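Local coordinates for protein glutathione S-transferase (Legionella pneumophila subsp. pneumophila str. Philadelphia 1, PDB 3NIV) that probably acts as a zeta-class glutathione transferase that isomerises maleylacetoacetate, at residues A144-L149 against S187-N192. Numbering follows the deposited sequence.
Sequences AFEEKL and SYPIIN
The N-terminus of helix 189-198 is held by a glutamate from helix 127-149, in the all-helical C-terminal domain of the GST fold. E146 reaches across with its carboxylate. OE1 of E146 accepts a hydrogen bond from the backbone N of I191 at 3.0 Å. OE2 of E146 accepts one from the backbone N of I190 at 2.8 Å. Both oxygens use their syn lone pairs, and the N-H...O angles are 146° and 150°. This bidentate grip fixes the rotation of the carboxylate. It also satisfies two amides of the first helical turn, which have no carbonyl of their own helix to bond. The negative charge faces the positive end of the helix dipole, which would be expected to favour the ionised acid. CG of E146 lies anti to the backbone N, and a bend at chi2 (96°) turns the carboxylate onto the two N-H groups.

Y188 sits at the N-cap position. The ring edge of Y188 meets E146, with CD1 of Y188 4.0 Å from CB of E146. The hydroxyl of Y188 hydrogen-bonds with OD1 of D143, about one turn before E146 on helix 127-149. Beside the polar grip, apolar side chains close the join. CD2 of L149 presses on CG1 of I191 at 3.4 Å, a tight fit. CG of L149 meets CG2 of I190 at 3.7 Å. CD1 of I191 reaches CD1 of the F145 ring at 3.7 Å. M99 and V103 of helix 90-106 also pack on F145.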
ATOM      1  N   ALA A 144       6.962  -4.836  13.831  1.00 30.58           N
ATOM      2  CA  ALA A 144       5.528  -4.572  13.832  1.00 31.59           C
ATOM      3  C   ALA A 144       4.765  -5.814  13.406  1.00 34.00           C
ATOM      4  O   ALA A 144       3.747  -6.168  13.995  1.00 35.85           O
ATOM      5  CB  ALA A 144       5.194  -3.393  12.932  1.00 26.72           C
ATOM      6  N   PHE A 145       5.272  -6.490  12.387  1.00 32.60           N
ATOM      7  CA  PHE A 145       4.605  -7.677  11.876  1.00 31.12           C
ATOM      8  C   PHE A 145       4.549  -8.828  12.894  1.00 32.33           C
ATOM      9  O   PHE A 145       3.530  -9.499  13.028  1.00 34.49           O
ATOM     10  CB  PHE A 145       5.300  -8.131  10.600  1.00 27.63           C
ATOM     11  CG  PHE A 145       4.468  -9.023   9.741  1.00 23.40           C
ATOM     12  CD1 PHE A 145       4.346 -10.372  10.034  1.00 27.32           C
ATOM     13  CD2 PHE A 145       3.825  -8.523   8.631  1.00 22.83           C
ATOM     14  CE1 PHE A 145       3.581 -11.202   9.234  1.00 23.73           C
ATOM     15  CE2 PHE A 145       3.064  -9.336   7.828  1.00 22.83           C
ATOM     16  CZ  PHE A 145       2.945 -10.687   8.131  1.00 24.37           C
ATOM     17  N   GLU A 146       5.646  -9.061  13.601  1.00 33.84           N
ATOM     18  CA  GLU A 146       5.720 -10.184  14.524  1.00 33.28           C
ATOM     19  C   GLU A 146       4.861  -9.872  15.736  1.00 38.64           C
ATOM     20  O   GLU A 146       4.266 -10.761  16.354  1.00 39.78           O
ATOM     21  CB  GLU A 146       7.160 -10.448  14.940  1.00 33.49           C
ATOM     22  CG  GLU A 146       7.322 -11.615  15.914  1.00 35.92           C
ATOM     23  CD  GLU A 146       7.689 -12.935  15.248  1.00 36.06           C
ATOM     24  OE1 GLU A 146       7.673 -13.021  14.001  1.00 31.88           O
ATOM     25  OE2 GLU A 146       8.002 -13.897  15.995  1.00 42.05           O
ATOM     26  N   GLU A 147       4.813  -8.589  16.060  1.00 38.10           N
ATOM     27  CA  GLU A 147       3.907  -8.050  17.057  1.00 40.54           C
ATOM     28  C   GLU A 147       2.474  -8.535  16.873  1.00 39.67           C
ATOM     29  O   GLU A 147       1.931  -9.252  17.712  1.00 38.77           O
ATOM     30  CB  GLU A 147       3.930  -6.527  16.964  1.00 42.52           C
ATOM     31  CG  GLU A 147       4.515  -5.849  18.165  1.00 47.67           C
ATOM     32  CD  GLU A 147       3.515  -5.785  19.288  1.00 54.06           C
ATOM     33  OE1 GLU A 147       3.880  -6.130  20.430  1.00 60.07           O
ATOM     34  OE2 GLU A 147       2.354  -5.409  19.022  1.00 55.58           O
ATOM     35  N   LYS A 148       1.852  -8.118  15.779  1.00 39.12           N
ATOM     36  CA  LYS A 148       0.448  -8.431  15.564  1.00 39.08           C
ATOM     37  C   LYS A 148       0.309  -9.936  15.373  1.00 39.08           C
ATOM     38  O   LYS A 148      -0.718 -10.534  15.686  1.00 37.21           O
ATOM     39  CB  LYS A 148      -0.091  -7.650  14.369  1.00 36.52           C
ATOM     40  CG  LYS A 148       0.042  -6.135  14.538  1.00 38.62           C
ATOM     41  CD  LYS A 148      -0.135  -5.386  13.215  1.00 40.96           C
ATOM     42  CE  LYS A 148      -1.532  -4.799  13.053  1.00 38.19           C
ATOM     43  NZ  LYS A 148      -1.718  -3.520  13.812  1.00 38.36           N
ATOM     44  N   LEU A 149       1.376 -10.541  14.877  1.00 36.28           N
ATOM     45  CA  LEU A 149       1.428 -11.977  14.678  1.00 37.57           C
ATOM     46  C   LEU A 149       1.155 -12.665  16.015  1.00 37.31           C
ATOM     47  O   LEU A 149       0.394 -13.642  16.098  1.00 31.25           O
ATOM     48  CB  LEU A 149       2.822 -12.343  14.176  1.00 33.63           C
ATOM     49  CG  LEU A 149       2.982 -13.378  13.075  1.00 33.65           C
ATOM     50  CD1 LEU A 149       1.925 -13.268  12.004  1.00 25.73           C
ATOM     51  CD2 LEU A 149       4.370 -13.230  12.482  1.00 31.00           C
ATOM     52  N   SER A 187      15.264 -12.482  15.682  1.00 34.82           N
ATOM     53  CA  SER A 187      14.287 -11.814  16.534  1.00 32.80           C
ATOM     54  C   SER A 187      12.831 -12.179  16.212  1.00 35.11           C
ATOM     55  O   SER A 187      11.918 -11.838  16.969  1.00 32.65           O
ATOM     56  CB  SER A 187      14.484 -10.300  16.426  1.00 37.57           C
ATOM     57  OG  SER A 187      13.534  -9.582  17.193  1.00 43.05           O
ATOM     58  N   TYR A 188      12.624 -12.896  15.111  1.00 33.09           N
ATOM     59  CA  TYR A 188      11.283 -13.109  14.583  1.00 33.14           C
ATOM     60  C   TYR A 188      10.903 -14.580  14.398  1.00 36.33           C
ATOM     61  O   TYR A 188      10.708 -15.036  13.267  1.00 35.36           O
ATOM     62  CB  TYR A 188      11.152 -12.361  13.260  1.00 32.09           C
ATOM     63  CG  TYR A 188      11.688 -10.954  13.348  1.00 32.71           C
ATOM     64  CD1 TYR A 188      11.042 -10.002  14.116  1.00 29.43           C
ATOM     65  CD2 TYR A 188      12.853 -10.583  12.681  1.00 32.61           C
ATOM     66  CE1 TYR A 188      11.526  -8.718  14.214  1.00 33.14           C
ATOM     67  CE2 TYR A 188      13.342  -9.296  12.765  1.00 29.01           C
ATOM     68  CZ  TYR A 188      12.671  -8.366  13.535  1.00 31.75           C
ATOM     69  OH  TYR A 188      13.146  -7.085  13.650  1.00 32.40           O
ATOM     70  N   PRO A 189      10.770 -15.318  15.514  1.00 35.64           N
ATOM     71  CA  PRO A 189      10.524 -16.766  15.508  1.00 34.23           C
ATOM     72  C   PRO A 189       9.256 -17.171  14.750  1.00 33.48           C
ATOM     73  O   PRO A 189       9.304 -18.097  13.940  1.00 30.60           O
ATOM     74  CB  PRO A 189      10.357 -17.101  16.993  1.00 36.30           C
ATOM     75  CG  PRO A 189      10.944 -15.952  17.732  1.00 34.74           C
ATOM     76  CD  PRO A 189      10.797 -14.761  16.878  1.00 34.83           C
ATOM     77  N   ILE A 190       8.139 -16.495  15.016  1.00 33.86           N
ATOM     78  CA  ILE A 190       6.880 -16.870  14.379  1.00 33.37           C
ATOM     79  C   ILE A 190       6.992 -16.678  12.882  1.00 31.10           C
ATOM     80  O   ILE A 190       6.545 -17.517  12.092  1.00 31.12           O
ATOM     81  CB  ILE A 190       5.689 -16.050  14.889  1.00 34.70           C
ATOM     82  CG1 ILE A 190       5.583 -16.113  16.411  1.00 33.66           C
ATOM     83  CG2 ILE A 190       4.401 -16.537  14.241  1.00 30.56           C
ATOM     84  CD1 ILE A 190       4.359 -15.376  16.956  1.00 30.90           C
ATOM     85  N   ILE A 191       7.602 -15.564  12.500  1.00 30.01           N
ATOM     86  CA  ILE A 191       7.836 -15.271  11.095  1.00 33.24           C
ATOM     87  C   ILE A 191       8.758 -16.306  10.462  1.00 29.86           C
ATOM     88  O   ILE A 191       8.484 -16.826   9.376  1.00 27.99           O
ATOM     89  CB  ILE A 191       8.440 -13.866  10.913  1.00 33.58           C
ATOM     90  CG1 ILE A 191       7.311 -12.823  10.886  1.00 30.47           C
ATOM     91  CG2 ILE A 191       9.269 -13.816   9.640  1.00 24.74           C
ATOM     92  CD1 ILE A 191       7.764 -11.379  11.130  1.00 30.43           C
ATOM     93  N   ASN A 192       9.855 -16.596  11.148  1.00 30.32           N
ATOM     94  CA  ASN A 192      10.792 -17.616  10.690  1.00 34.35           C
ATOM     95  C   ASN A 192      10.102 -18.970  10.476  1.00 33.41           C
ATOM     96  O   ASN A 192      10.399 -19.668   9.509  1.00 34.52           O
ATOM     97  CB  ASN A 192      11.995 -17.726  11.642  1.00 30.95           C
ATOM     98  CG  ASN A 192      12.900 -16.504  11.570  1.00 33.62           C
ATOM     99  OD1 ASN A 192      12.883 -15.778  10.573  1.00 35.26           O
ATOM    100  ND2 ASN A 192      13.691 -16.267  12.615  1.00 28.96           N
TER